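Local coordinates for Lin0012 protein (Listeria innocua, PDB 3K17), which probably acts as a phosphomevalonate kinase of the GHMP family, transferring phosphate from ATP to phosphomevalonate on the mevalonate route to isopentenyl diphosphate, at residues 23-28 against 235-240; 84-89 against 94-99; 105-110 against 117-122; 305-310 against 333-338. One frame throughout, in Å; residues are numbered along the deposited sequence.

Contact 1: 23-28 against 235-240; sequences VVESGH and AFKQED
Lys237 NZ comes up to the carboxylate of Glu25 in a salt bridge, and no other pair of residues joins 23-28, in the loop between strands 7-18 and 29-35, to 235-240 at the end of helix 226-239. The ammonium sits 3.0 Å from the carboxylate, measured from Lys237 NZ to Glu25 OE2, on the syn side of that oxygen and 18° out of the carboxylate plane. A second, weak bond runs from Lys237 NZ to Glu25 OE1 at 3.4 Å, so the grip is lopsided rather than evenly forked. The lysine spans the gap at full stretch: from CB outward every torsion is close to anti, while the glutamate bends at CG (chi2 -56°) to bring its carboxylate round. Between them they bridge backbones whose nearest CA atoms, those of Glu25 and Lys237, are 11.3 Å apart. Glu25 OE2 has another partner in the hydroxyl of Tyr244, on the following helix 241-264, and Leu248 of that helix touches the same side chain.

One shell out, the backbone of Glu25 begins a type II turn that closes with His28 N bonded to Glu25 O, Gly27 taking the positive phi. The imidazole then folds back over the turn: His28 ND1 donates to Ser26 O at 3.0 Å, and Glu25 CB lies 3.3 Å above one face of the His28 ring, toward its rim. The hydroxyl of Ser26 bonds Gln180 N. With only 71 Å² buried, the contact depends on charge, one carboxylate oxygen being shared by an ammonium and a hydroxyl, and solvent may moderate its strength.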
loop_
_atom_site.group_PDB
_atom_site.type_symbol
_atom_site.label_atom_id
_atom_site.label_comp_id
_atom_site.label_asym_id
_atom_site.label_seq_id
_atom_site.Cartn_x
_atom_site.Cartn_y
_atom_site.Cartn_z
ATOM N N VAL A 23 10.171 -30.635 -24.037
ATOM C CA VAL A 23 8.733 -30.816 -24.037
ATOM C C VAL A 23 7.940 -29.529 -23.789
ATOM O O VAL A 23 6.765 -29.459 -24.138
ATOM C CB VAL A 23 8.313 -31.909 -23.013
ATOM C CG1 VAL A 23 8.493 -31.406 -21.582
ATOM C CG2 VAL A 23 6.886 -32.336 -23.273
ATOM N N VAL A 24 8.571 -28.508 -23.212
ATOM C CA VAL A 24 7.849 -27.261 -22.973
ATOM C C VAL A 24 7.533 -26.603 -24.313
ATOM O O VAL A 24 6.592 -25.826 -24.422
ATOM C CB VAL A 24 8.658 -26.265 -22.090
ATOM C CG1 VAL A 24 9.101 -26.950 -20.805
ATOM C CG2 VAL A 24 9.863 -25.733 -22.851
ATOM N N GLU A 25 8.320 -26.928 -25.335
ATOM C CA GLU A 25 8.102 -26.372 -26.669
ATOM C C GLU A 25 6.882 -27.025 -27.304
ATOM O O GLU A 25 6.701 -28.242 -27.217
ATOM C CB GLU A 25 9.328 -26.606 -27.560
ATOM C CG GLU A 25 10.629 -25.968 -27.060
ATOM C CD GLU A 25 10.510 -24.472 -26.833
ATOM O OE1 GLU A 25 9.659 -23.830 -27.484
ATOM O OE2 GLU A 25 11.278 -23.932 -26.011
ATOM N N SER A 26 6.050 -26.212 -27.949
ATOM C CA SER A 26 4.842 -26.702 -28.594
ATOM C C SER A 26 5.153 -27.827 -29.575
ATOM O O SER A 26 6.191 -27.827 -30.226
ATOM C CB SER A 26 4.141 -25.560 -29.336
ATOM O OG SER A 26 3.802 -24.504 -28.448
ATOM N N GLY A 27 4.251 -28.795 -29.666
ATOM C CA GLY A 27 4.452 -29.894 -30.594
ATOM C C GLY A 27 5.573 -30.860 -30.263
ATOM O O GLY A 27 5.785 -31.828 -30.992
ATOM N N HIS A 28 6.307 -30.612 -29.182
ATOM C CA HIS A 28 7.380 -31.523 -28.816
ATOM C C HIS A 28 6.834 -32.654 -27.958
ATOM O O HIS A 28 5.805 -32.505 -27.284
ATOM C CB HIS A 28 8.509 -30.775 -28.108
ATOM C CG HIS A 28 9.386 -30.002 -29.041
ATOM N ND1 HIS A 28 8.917 -28.960 -29.812
ATOM C CD2 HIS A 28 10.702 -30.125 -29.335
ATOM C CE1 HIS A 28 9.908 -28.472 -30.538
ATOM N NE2 HIS A 28 11.002 -29.161 -30.267
ATOM N N ALA A 235 16.221 -18.445 -20.001
ATOM C CA ALA A 235 17.145 -17.356 -20.278
ATOM C C ALA A 235 18.234 -17.855 -21.216
ATOM O O ALA A 235 18.658 -17.139 -22.123
ATOM C CB ALA A 235 17.760 -16.843 -18.987
ATOM N N PHE A 236 18.686 -19.085 -20.990
ATOM C CA PHE A 236 19.712 -19.678 -21.833
ATOM C C PHE A 236 19.209 -19.692 -23.271
ATOM O O PHE A 236 19.959 -19.433 -24.211
ATOM C CB PHE A 236 20.010 -21.109 -21.386
ATOM C CG PHE A 236 20.919 -21.852 -22.322
ATOM C CD1 PHE A 236 22.248 -21.466 -22.474
ATOM C CD2 PHE A 236 20.439 -22.917 -23.074
ATOM C CE1 PHE A 236 23.088 -22.129 -23.364
ATOM C CE2 PHE A 236 21.272 -23.589 -23.970
ATOM C CZ PHE A 236 22.598 -23.194 -24.115
ATOM N N LYS A 237 17.929 -20.005 -23.430
ATOM C CA LYS A 237 17.297 -20.049 -24.740
ATOM C C LYS A 237 17.448 -18.707 -25.465
ATOM O O LYS A 237 17.604 -18.665 -26.684
ATOM C CB LYS A 237 15.816 -20.395 -24.577
ATOM C CG LYS A 237 15.012 -20.385 -25.862
ATOM C CD LYS A 237 13.555 -20.739 -25.597
ATOM C CE LYS A 237 12.728 -20.657 -26.869
ATOM N NZ LYS A 237 11.296 -20.996 -26.627
ATOM N N GLN A 238 17.411 -17.618 -24.704
ATOM C CA GLN A 238 17.533 -16.273 -25.265
ATOM C C GLN A 238 19.000 -15.872 -25.411
ATOM O O GLN A 238 19.367 -15.130 -26.317
ATOM C CB GLN A 238 16.832 -15.266 -24.356
ATOM C CG GLN A 238 15.488 -15.734 -23.818
ATOM C CD GLN A 238 14.428 -15.869 -24.895
ATOM O OE1 GLN A 238 13.327 -16.354 -24.635
ATOM N NE2 GLN A 238 14.751 -15.431 -26.107
ATOM N N GLU A 239 19.828 -16.376 -24.503
ATOM C CA GLU A 239 21.258 -16.089 -24.476
ATOM C C GLU A 239 22.061 -16.958 -25.448
ATOM O O GLU A 239 23.227 -16.678 -25.718
ATOM C CB GLU A 239 21.776 -16.288 -23.043
ATOM C CG GLU A 239 23.291 -16.376 -22.878
ATOM C CD GLU A 239 23.992 -15.041 -23.042
ATOM O OE1 GLU A 239 23.945 -14.466 -24.153
ATOM O OE2 GLU A 239 24.594 -14.565 -22.054
ATOM N N ASP A 240 21.436 -18.005 -25.979
ATOM C CA ASP A 240 22.122 -18.910 -26.899
ATOM C C ASP A 240 21.105 -19.773 -27.647
ATOM O O ASP A 240 20.923 -20.946 -27.329
ATOM C CB ASP A 240 23.075 -19.812 -26.112
ATOM C CG ASP A 240 24.086 -20.511 -26.998
ATOM O OD1 ASP A 240 23.701 -21.001 -28.079
ATOM O OD2 ASP A 240 25.270 -20.580 -26.603
#

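Contact 2: 84-89 against 94-99; sequences IATTFL and IELTPV
Leu89 O takes a backbone hydrogen bond from Ile94 N, five residues on, at 2.8 Å and with an N-H...O angle of 157°, and from this closure the outgoing chain turns back beside the helix while drawing apart from it, CA to CA widening from 5.1 Å at Leu89-Ile94 to 7.5 Å at Thr86-Leu96.

Leu89 is shared by two residues of the returning chain. Its CB lies 4.0 Å from Ile94 CB, and its CD2 also reaches the isoleucine, whereas its other methyl, CD1, meets Leu96 CD2 at 3.6 Å. Leu96 in turn divides its two methyls between successive turns of the helix. While CD2 goes to Leu89, CD1 is pressed on Thr86 from across, nearly at a right angle, and the 3.3 Å from Leu96 CD1 to Thr86 CG2 is tighter than normal van der Waals contact, so its exact length deserves caution. The threonine's rotamer makes this possible: with CG2 anti to the backbone N the methyl faces the leucine, and OG1 is left beside the backbone N, within range of Ile82 O one turn back, to which it is hydrogen-bonded, so the buried hydroxyl has a partner within its own helix.

The contact is thus a helix-to-strand connection folded back on its helix, within the GHMP kinase N-terminal family region. Helix 76-91 is clasped from several directions: Leu89 continues onto Met132 and Phe135 of helix 119-135, Ile84 and Phe88 pack on helices 141-156 and 192-197, and Thr87 bonds to Tyr189 of the second subunit. The returning chain leads on into strand 99-105.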
loop_
_atom_site.group_PDB
_atom_site.type_symbol
_atom_site.label_atom_id
_atom_site.label_comp_id
_atom_site.label_asym_id
_atom_site.label_seq_id
_atom_site.Cartn_x
_atom_site.Cartn_y
_atom_site.Cartn_z
ATOM N N ILE A 84 -12.318 -23.296 -12.236
ATOM C CA ILE A 84 -12.512 -23.602 -13.641
ATOM C C ILE A 84 -13.565 -24.706 -13.811
ATOM O O ILE A 84 -14.352 -24.672 -14.751
ATOM C CB ILE A 84 -11.189 -24.030 -14.311
ATOM C CG1 ILE A 84 -11.359 -24.047 -15.829
ATOM C CG2 ILE A 84 -10.774 -25.409 -13.813
ATOM C CD1 ILE A 84 -10.077 -24.363 -16.579
ATOM N N ALA A 85 -13.594 -25.675 -12.900
ATOM C CA ALA A 85 -14.581 -26.752 -13.003
ATOM C C ALA A 85 -15.979 -26.161 -12.803
ATOM O O ALA A 85 -16.938 -26.524 -13.492
ATOM C CB ALA A 85 -14.308 -27.816 -11.966
ATOM N N THR A 86 -16.078 -25.237 -11.858
ATOM C CA THR A 86 -17.330 -24.568 -11.553
ATOM C C THR A 86 -17.833 -23.775 -12.757
ATOM O O THR A 86 -19.015 -23.822 -13.085
ATOM C CB THR A 86 -17.151 -23.618 -10.343
ATOM O OG1 THR A 86 -16.962 -24.397 -9.153
ATOM C CG2 THR A 86 -18.353 -22.708 -10.186
ATOM N N THR A 87 -16.935 -23.037 -13.403
ATOM C CA THR A 87 -17.303 -22.253 -14.571
ATOM C C THR A 87 -17.722 -23.183 -15.714
ATOM O O THR A 87 -18.633 -22.862 -16.480
ATOM C CB THR A 87 -16.137 -21.360 -15.039
ATOM O OG1 THR A 87 -15.915 -20.331 -14.066
ATOM C CG2 THR A 87 -16.449 -20.716 -16.400
ATOM N N PHE A 88 -17.056 -24.331 -15.827
ATOM C CA PHE A 88 -17.403 -25.280 -16.879
ATOM C C PHE A 88 -18.787 -25.881 -16.625
ATOM O O PHE A 88 -19.611 -25.954 -17.531
ATOM C CB PHE A 88 -16.385 -26.415 -16.967
ATOM C CG PHE A 88 -16.773 -27.490 -17.948
ATOM C CD1 PHE A 88 -16.745 -27.241 -19.319
ATOM C CD2 PHE A 88 -17.225 -28.721 -17.504
ATOM C CE1 PHE A 88 -17.169 -28.203 -20.232
ATOM C CE2 PHE A 88 -17.652 -29.693 -18.407
ATOM C CZ PHE A 88 -17.624 -29.429 -19.779
ATOM N N LEU A 89 -19.037 -26.307 -15.391
ATOM C CA LEU A 89 -20.322 -26.900 -15.045
ATOM C C LEU A 89 -21.481 -25.928 -15.265
ATOM O O LEU A 89 -22.558 -26.327 -15.704
ATOM C CB LEU A 89 -20.307 -27.397 -13.596
ATOM C CG LEU A 89 -19.406 -28.612 -13.327
ATOM C CD1 LEU A 89 -19.341 -28.892 -11.836
ATOM C CD2 LEU A 89 -19.942 -29.827 -14.075
ATOM N N ILE A 94 -25.236 -27.095 -15.330
ATOM C CA ILE A 94 -25.217 -27.993 -14.179
ATOM C C ILE A 94 -25.260 -27.194 -12.880
ATOM O O ILE A 94 -24.528 -26.215 -12.724
ATOM C CB ILE A 94 -23.935 -28.857 -14.164
ATOM C CG1 ILE A 94 -23.840 -29.670 -15.456
ATOM C CG2 ILE A 94 -23.930 -29.757 -12.936
ATOM C CD1 ILE A 94 -25.036 -30.548 -15.705
ATOM N N GLU A 95 -26.107 -27.619 -11.946
ATOM C CA GLU A 95 -26.220 -26.926 -10.672
ATOM C C GLU A 95 -25.258 -27.486 -9.638
ATOM O O GLU A 95 -25.277 -28.678 -9.327
ATOM C CB GLU A 95 -27.639 -27.019 -10.108
ATOM C CG GLU A 95 -27.773 -26.355 -8.738
ATOM C CD GLU A 95 -29.123 -26.605 -8.077
ATOM O OE1 GLU A 95 -29.478 -27.783 -7.851
ATOM O OE2 GLU A 95 -29.827 -25.619 -7.776
ATOM N N LEU A 96 -24.415 -26.617 -9.100
ATOM C CA LEU A 96 -23.477 -27.046 -8.083
ATOM C C LEU A 96 -24.189 -27.184 -6.744
ATOM O O LEU A 96 -25.057 -26.375 -6.397
ATOM C CB LEU A 96 -22.333 -26.043 -7.969
ATOM C CG LEU A 96 -21.348 -26.189 -9.127
ATOM C CD1 LEU A 96 -20.700 -24.859 -9.431
ATOM C CD2 LEU A 96 -20.316 -27.246 -8.772
ATOM N N THR A 97 -23.840 -28.232 -6.012
ATOM C CA THR A 97 -24.410 -28.462 -4.700
ATOM C C THR A 97 -23.228 -28.527 -3.747
ATOM O O THR A 97 -22.122 -28.880 -4.151
ATOM C CB THR A 97 -25.218 -29.773 -4.659
ATOM O OG1 THR A 97 -24.392 -30.861 -5.085
ATOM C CG2 THR A 97 -26.436 -29.666 -5.585
ATOM N N PRO A 98 -23.439 -28.169 -2.471
ATOM C CA PRO A 98 -22.354 -28.194 -1.486
ATOM C C PRO A 98 -21.672 -29.540 -1.292
ATOM O O PRO A 98 -22.331 -30.560 -1.119
ATOM C CB PRO A 98 -23.029 -27.680 -0.210
ATOM C CG PRO A 98 -24.484 -28.045 -0.410
ATOM C CD PRO A 98 -24.697 -27.704 -1.861
ATOM N N VAL A 99 -20.341 -29.538 -1.337
ATOM C CA VAL A 99 -19.572 -30.763 -1.141
ATOM C C VAL A 99 -18.333 -30.549 -0.279
ATOM O O VAL A 99 -17.759 -29.455 -0.243
ATOM C CB VAL A 99 -19.095 -31.379 -2.483
ATOM C CG1 VAL A 99 -20.291 -31.715 -3.362
ATOM C CG2 VAL A 99 -18.149 -30.425 -3.189
#

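Contact 3: 105-110 against 117-122; sequences TELIDQ and LGSSAA
Leu107 packs onto the segment 117-122, which belongs to the glycine- and serine-rich GLGSSAA signature of GHMP kinases at the start of helix 119-135. Its two methyls part company. CD2 approaches the loop, 4.2 Å from Leu117 CB, while CD1 slides along the first helical turn and ends 4.0 Å from Ala122 CB. Nearer the backbone, Leu107 CB comes to 3.9 Å from Ser119 OG, a plain touch rather than a bond.

In GHMP kinases this signature forms a phosphate-binding loop for ATP at a helix amino terminus, and the same role is likely here. Gly118 occupies the N-cap position with backbone angles suited to glycine, and Ala122 N closes the first turn on Gly118 O.

Polar links across the contact all pass through water. One water joins Thr105 OG1 to Ser119 OG, lying 2.9 Å from the serine oxygen. The other donates to Leu107 O, accepts from Leu117 N at 2.7 Å and also bonds Ser119 OG, so three groups hold it. Thr105 OG1 additionally accepts from Leu107 N at 2.8 Å, an ST turn where the chain leaves strand 99-105, just before Leu107 points to the helix. Leu107 also touches Arg37 and Ile39 of strand 37-45, and Ile39 touches Ala122 as well.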
loop_
_atom_site.group_PDB
_atom_site.type_symbol
_atom_site.label_atom_id
_atom_site.label_comp_id
_atom_site.label_asym_id
_atom_site.label_seq_id
_atom_site.Cartn_x
_atom_site.Cartn_y
_atom_site.Cartn_z
ATOM N N THR A 105 -2.069 -37.186 0.624
ATOM C CA THR A 105 -0.988 -37.480 -0.313
ATOM C C THR A 105 0.010 -38.551 0.127
ATOM O O THR A 105 0.247 -38.744 1.319
ATOM C CB THR A 105 -0.186 -36.207 -0.633
ATOM O OG1 THR A 105 0.911 -36.537 -1.493
ATOM C CG2 THR A 105 0.353 -35.575 0.660
ATOM N N GLU A 106 0.592 -39.229 -0.861
ATOM C CA GLU A 106 1.611 -40.253 -0.648
ATOM C C GLU A 106 2.790 -39.821 -1.514
ATOM O O GLU A 106 3.749 -40.567 -1.699
ATOM C CB GLU A 106 1.148 -41.635 -1.139
ATOM C CG GLU A 106 -0.241 -42.080 -0.699
ATOM C CD GLU A 106 -0.592 -43.490 -1.213
ATOM O OE1 GLU A 106 -0.222 -43.833 -2.362
ATOM O OE2 GLU A 106 -1.247 -44.247 -0.469
ATOM N N LEU A 107 2.713 -38.613 -2.059
ATOM C CA LEU A 107 3.779 -38.127 -2.932
ATOM C C LEU A 107 4.887 -37.434 -2.152
ATOM O O LEU A 107 5.707 -36.713 -2.724
ATOM C CB LEU A 107 3.208 -37.182 -3.991
ATOM C CG LEU A 107 2.053 -37.748 -4.828
ATOM C CD1 LEU A 107 1.797 -36.841 -6.007
ATOM C CD2 LEU A 107 2.404 -39.162 -5.318
ATOM N N ILE A 108 4.911 -37.665 -0.843
ATOM C CA ILE A 108 5.932 -37.066 0.004
ATOM C C ILE A 108 6.658 -38.119 0.824
ATOM O O ILE A 108 6.118 -39.180 1.134
ATOM C CB ILE A 108 5.339 -36.040 0.987
ATOM C CG1 ILE A 108 4.318 -36.733 1.891
ATOM C CG2 ILE A 108 4.722 -34.877 0.224
ATOM C CD1 ILE A 108 3.706 -35.820 2.950
ATOM N N ASP A 109 7.895 -37.806 1.175
ATOM C CA ASP A 109 8.720 -38.700 1.967
ATOM C C ASP A 109 8.288 -38.643 3.444
ATOM O O ASP A 109 7.551 -37.748 3.859
ATOM C CB ASP A 109 10.179 -38.266 1.820
ATOM C CG ASP A 109 11.122 -39.109 2.628
ATOM O OD1 ASP A 109 11.328 -40.285 2.264
ATOM O OD2 ASP A 109 11.657 -38.593 3.629
ATOM N N GLN A 110 8.747 -39.609 4.226
ATOM C CA GLN A 110 8.442 -39.673 5.655
ATOM C C GLN A 110 8.833 -38.349 6.326
ATOM O O GLN A 110 8.166 -37.893 7.254
ATOM C CB GLN A 110 9.232 -40.823 6.297
ATOM C CG GLN A 110 8.915 -42.226 5.749
ATOM C CD GLN A 110 8.980 -42.323 4.222
ATOM O OE1 GLN A 110 8.079 -41.864 3.518
ATOM N NE2 GLN A 110 10.051 -42.919 3.710
ATOM N N LEU A 117 7.054 -35.972 -7.598
ATOM C CA LEU A 117 6.205 -36.834 -8.413
ATOM C C LEU A 117 5.013 -36.108 -9.033
ATOM O O LEU A 117 4.023 -36.738 -9.406
ATOM C CB LEU A 117 5.734 -38.018 -7.565
ATOM C CG LEU A 117 6.942 -38.843 -7.090
ATOM C CD1 LEU A 117 6.536 -39.930 -6.105
ATOM C CD2 LEU A 117 7.611 -39.444 -8.319
ATOM N N GLY A 118 5.110 -34.783 -9.144
ATOM C CA GLY A 118 4.032 -34.008 -9.748
ATOM C C GLY A 118 2.904 -33.655 -8.796
ATOM O O GLY A 118 1.734 -33.699 -9.164
ATOM N N SER A 119 3.254 -33.278 -7.571
ATOM C CA SER A 119 2.240 -32.939 -6.584
ATOM C C SER A 119 1.172 -31.971 -7.070
ATOM O O SER A 119 -0.007 -32.221 -6.875
ATOM C CB SER A 119 2.902 -32.389 -5.314
ATOM O OG SER A 119 3.660 -33.401 -4.674
ATOM N N SER A 120 1.570 -30.875 -7.711
ATOM C CA SER A 120 0.593 -29.890 -8.173
ATOM C C SER A 120 -0.318 -30.425 -9.281
ATOM O O SER A 120 -1.523 -30.179 -9.279
ATOM C CB SER A 120 1.298 -28.596 -8.634
ATOM O OG SER A 120 2.157 -28.813 -9.753
ATOM N N ALA A 121 0.251 -31.162 -10.223
ATOM C CA ALA A 121 -0.547 -31.723 -11.309
ATOM C C ALA A 121 -1.531 -32.759 -10.758
ATOM O O ALA A 121 -2.717 -32.744 -11.091
ATOM C CB ALA A 121 0.362 -32.370 -12.337
ATOM N N ALA A 122 -1.039 -33.650 -9.902
ATOM C CA ALA A 122 -1.889 -34.697 -9.342
ATOM C C ALA A 122 -3.069 -34.133 -8.563
ATOM O O ALA A 122 -4.191 -34.650 -8.643
ATOM C CB ALA A 122 -1.067 -35.623 -8.462
HETATM O O HOH W 1 1.922 -33.729 -2.405
HETATM O O HOH W 2 6.071 -35.216 -5.171
#

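Contact 4: 305-310 against 333-338; sequences ENMGGA and EKLVNE
Met307 and Leu335 mark the closest approach of the two backbones, CA to CA 6.6 Å, where the carboxyl end of helix 295-306 comes beside the continuous helix 329-341. The first helix ends in a Schellman motif: Gly308 takes a positive phi of 107°, which suits glycine, and its N bonds back to Glu305 O.

Beyond that point the contact rests largely on one side chain, that of Met307, which is selenomethionine here. It folds twice, at chi2 (64°) and chi3 (78°), and this hooks its terminal methyl onto the neighbouring helix. There CE settles against backbone as much as side chain: Met307 CE is 3.5 Å from Leu335 CA and 3.6 Å from Lys334 C. Glu338, one turn further on, also touches it, its CG lying 3.8 Å from Met307 CE. The selenium itself rides beside the lysine, with Met307 SE 3.9 Å from Lys334 CB and the two side chains crossing at about a right angle. Lys334 offers its backbone carbonyl carbon and CB, while its ammonium end takes no part; Glu338 offers its aliphatic part, its OE2 being engaged in a salt bridge with Lys341. No hydrogen bond crosses the contact.

Both helices belong to the region assigned to the GHMP C-terminal family, with its four-stranded antiparallel sheet. Leu335 also packs on Ser303 and Ala304 of helix 295-306 and on Ala324 and Ser326 of strand 321-326. Glu305 turns instead to Arg278 and Arg279 of helix 267-288, and Ala310, opening strand 310-313, pairs with Phe325.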
loop_
_atom_site.group_PDB
_atom_site.type_symbol
_atom_site.label_atom_id
_atom_site.label_comp_id
_atom_site.label_asym_id
_atom_site.label_seq_id
_atom_site.Cartn_x
_atom_site.Cartn_y
_atom_site.Cartn_z
ATOM N N GLU A 305 24.063 -47.600 -15.781
ATOM C CA GLU A 305 24.765 -47.940 -17.007
ATOM C C GLU A 305 25.805 -49.043 -16.797
ATOM O O GLU A 305 25.896 -49.973 -17.596
ATOM C CB GLU A 305 25.415 -46.685 -17.591
ATOM C CG GLU A 305 24.405 -45.716 -18.197
ATOM C CD GLU A 305 25.057 -44.489 -18.797
ATOM O OE1 GLU A 305 26.186 -44.618 -19.312
ATOM O OE2 GLU A 305 24.440 -43.402 -18.772
ATOM N N ASN A 306 26.576 -48.949 -15.716
ATOM C CA ASN A 306 27.591 -49.956 -15.429
ATOM C C ASN A 306 26.963 -51.324 -15.207
ATOM O O ASN A 306 27.599 -52.354 -15.434
ATOM C CB ASN A 306 28.397 -49.576 -14.187
ATOM C CG ASN A 306 29.140 -48.272 -14.355
ATOM O OD1 ASN A 306 29.624 -47.956 -15.442
ATOM N ND2 ASN A 306 29.248 -47.509 -13.274
HETATM N N MSE A 307 25.708 -51.328 -14.770
HETATM C CA MSE A 307 24.998 -52.570 -14.499
HETATM C C MSE A 307 24.441 -53.192 -15.776
HETATM O O MSE A 307 23.820 -54.255 -15.737
HETATM C CB MSE A 307 23.860 -52.308 -13.512
HETATM C CG MSE A 307 23.519 -53.485 -12.617
HETATM SE SE MSE A 307 24.989 -53.948 -11.441
HETATM C CE MSE A 307 24.769 -52.552 -10.123
ATOM N N GLY A 308 24.651 -52.520 -16.906
ATOM C CA GLY A 308 24.164 -53.041 -18.171
ATOM C C GLY A 308 22.971 -52.317 -18.773
ATOM O O GLY A 308 22.697 -52.470 -19.961
ATOM N N GLY A 309 22.264 -51.525 -17.969
ATOM C CA GLY A 309 21.103 -50.811 -18.475
ATOM C C GLY A 309 21.371 -49.353 -18.801
ATOM O O GLY A 309 22.402 -49.020 -19.379
ATOM N N ALA A 310 20.430 -48.484 -18.434
ATOM C CA ALA A 310 20.561 -47.050 -18.669
ATOM C C ALA A 310 19.779 -46.300 -17.590
ATOM O O ALA A 310 18.844 -46.841 -16.999
ATOM C CB ALA A 310 20.037 -46.690 -20.054
ATOM N N GLU A 333 18.054 -55.279 -8.727
ATOM C CA GLU A 333 18.287 -55.356 -7.288
ATOM C C GLU A 333 19.721 -54.956 -6.953
ATOM O O GLU A 333 19.965 -54.275 -5.955
ATOM C CB GLU A 333 17.994 -56.770 -6.779
ATOM C CG GLU A 333 16.562 -57.221 -7.061
ATOM C CD GLU A 333 16.291 -58.652 -6.622
ATOM O OE1 GLU A 333 17.127 -59.532 -6.917
ATOM O OE2 GLU A 333 15.236 -58.895 -5.995
ATOM N N LYS A 334 20.665 -55.380 -7.787
ATOM C CA LYS A 334 22.069 -55.033 -7.589
ATOM C C LYS A 334 22.223 -53.525 -7.748
ATOM O O LYS A 334 22.962 -52.882 -7.001
ATOM C CB LYS A 334 22.959 -55.731 -8.624
ATOM C CG LYS A 334 23.695 -56.967 -8.118
ATOM C CD LYS A 334 22.754 -58.129 -7.848
ATOM C CE LYS A 334 23.531 -59.378 -7.445
ATOM N NZ LYS A 334 24.471 -59.820 -8.517
ATOM N N LEU A 335 21.524 -52.968 -8.734
ATOM C CA LEU A 335 21.581 -51.534 -8.983
ATOM C C LEU A 335 21.036 -50.786 -7.768
ATOM O O LEU A 335 21.667 -49.854 -7.271
ATOM C CB LEU A 335 20.757 -51.175 -10.219
ATOM C CG LEU A 335 20.636 -49.686 -10.555
ATOM C CD1 LEU A 335 22.008 -49.093 -10.792
ATOM C CD2 LEU A 335 19.756 -49.519 -11.788
ATOM N N VAL A 336 19.865 -51.204 -7.300
ATOM C CA VAL A 336 19.232 -50.592 -6.139
ATOM C C VAL A 336 20.148 -50.633 -4.910
ATOM O O VAL A 336 20.226 -49.665 -4.157
ATOM C CB VAL A 336 17.893 -51.294 -5.810
ATOM C CG1 VAL A 336 17.375 -50.846 -4.442
ATOM C CG2 VAL A 336 16.862 -50.958 -6.884
ATOM N N ASN A 337 20.839 -51.752 -4.708
ATOM C CA ASN A 337 21.745 -51.881 -3.570
ATOM C C ASN A 337 22.856 -50.835 -3.664
ATOM O O ASN A 337 23.241 -50.238 -2.659
ATOM C CB ASN A 337 22.343 -53.294 -3.516
ATOM C CG ASN A 337 23.357 -53.458 -2.390
ATOM O OD1 ASN A 337 24.549 -53.210 -2.572
ATOM N ND2 ASN A 337 22.882 -53.864 -1.213
ATOM N N GLU A 338 23.366 -50.614 -4.872
ATOM C CA GLU A 338 24.410 -49.617 -5.082
ATOM C C GLU A 338 23.869 -48.217 -4.792
ATOM O O GLU A 338 24.550 -47.395 -4.171
ATOM C CB GLU A 338 24.930 -49.686 -6.516
ATOM C CG GLU A 338 25.770 -50.917 -6.792
ATOM C CD GLU A 338 26.904 -51.067 -5.791
ATOM O OE1 GLU A 338 27.691 -50.108 -5.633
ATOM O OE2 GLU A 338 27.006 -52.141 -5.159
#

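The four contacts run from surface to core. Contact 1, at the periphery, relies on opposite charges and buries little; contact 3, the most central, combines an apolar leucine with ordered water beside the putative phosphate-binding loop. Contacts 2 and 4, both partly buried, depend mainly on methyl packing, yet differ in kind: a helix and its own returning chain in the first, the end of one helix against another in the second; the centres of contacts 2 and 4 are about 49 Å apart. Contacts 2 and 3 flank strand 99-105, and helix 119-135 supplies one segment of contact 3 and packs against Leu89 of contact 2. Contacts 1 and 2 also touch the second subunit, unlike contacts 3 and 4.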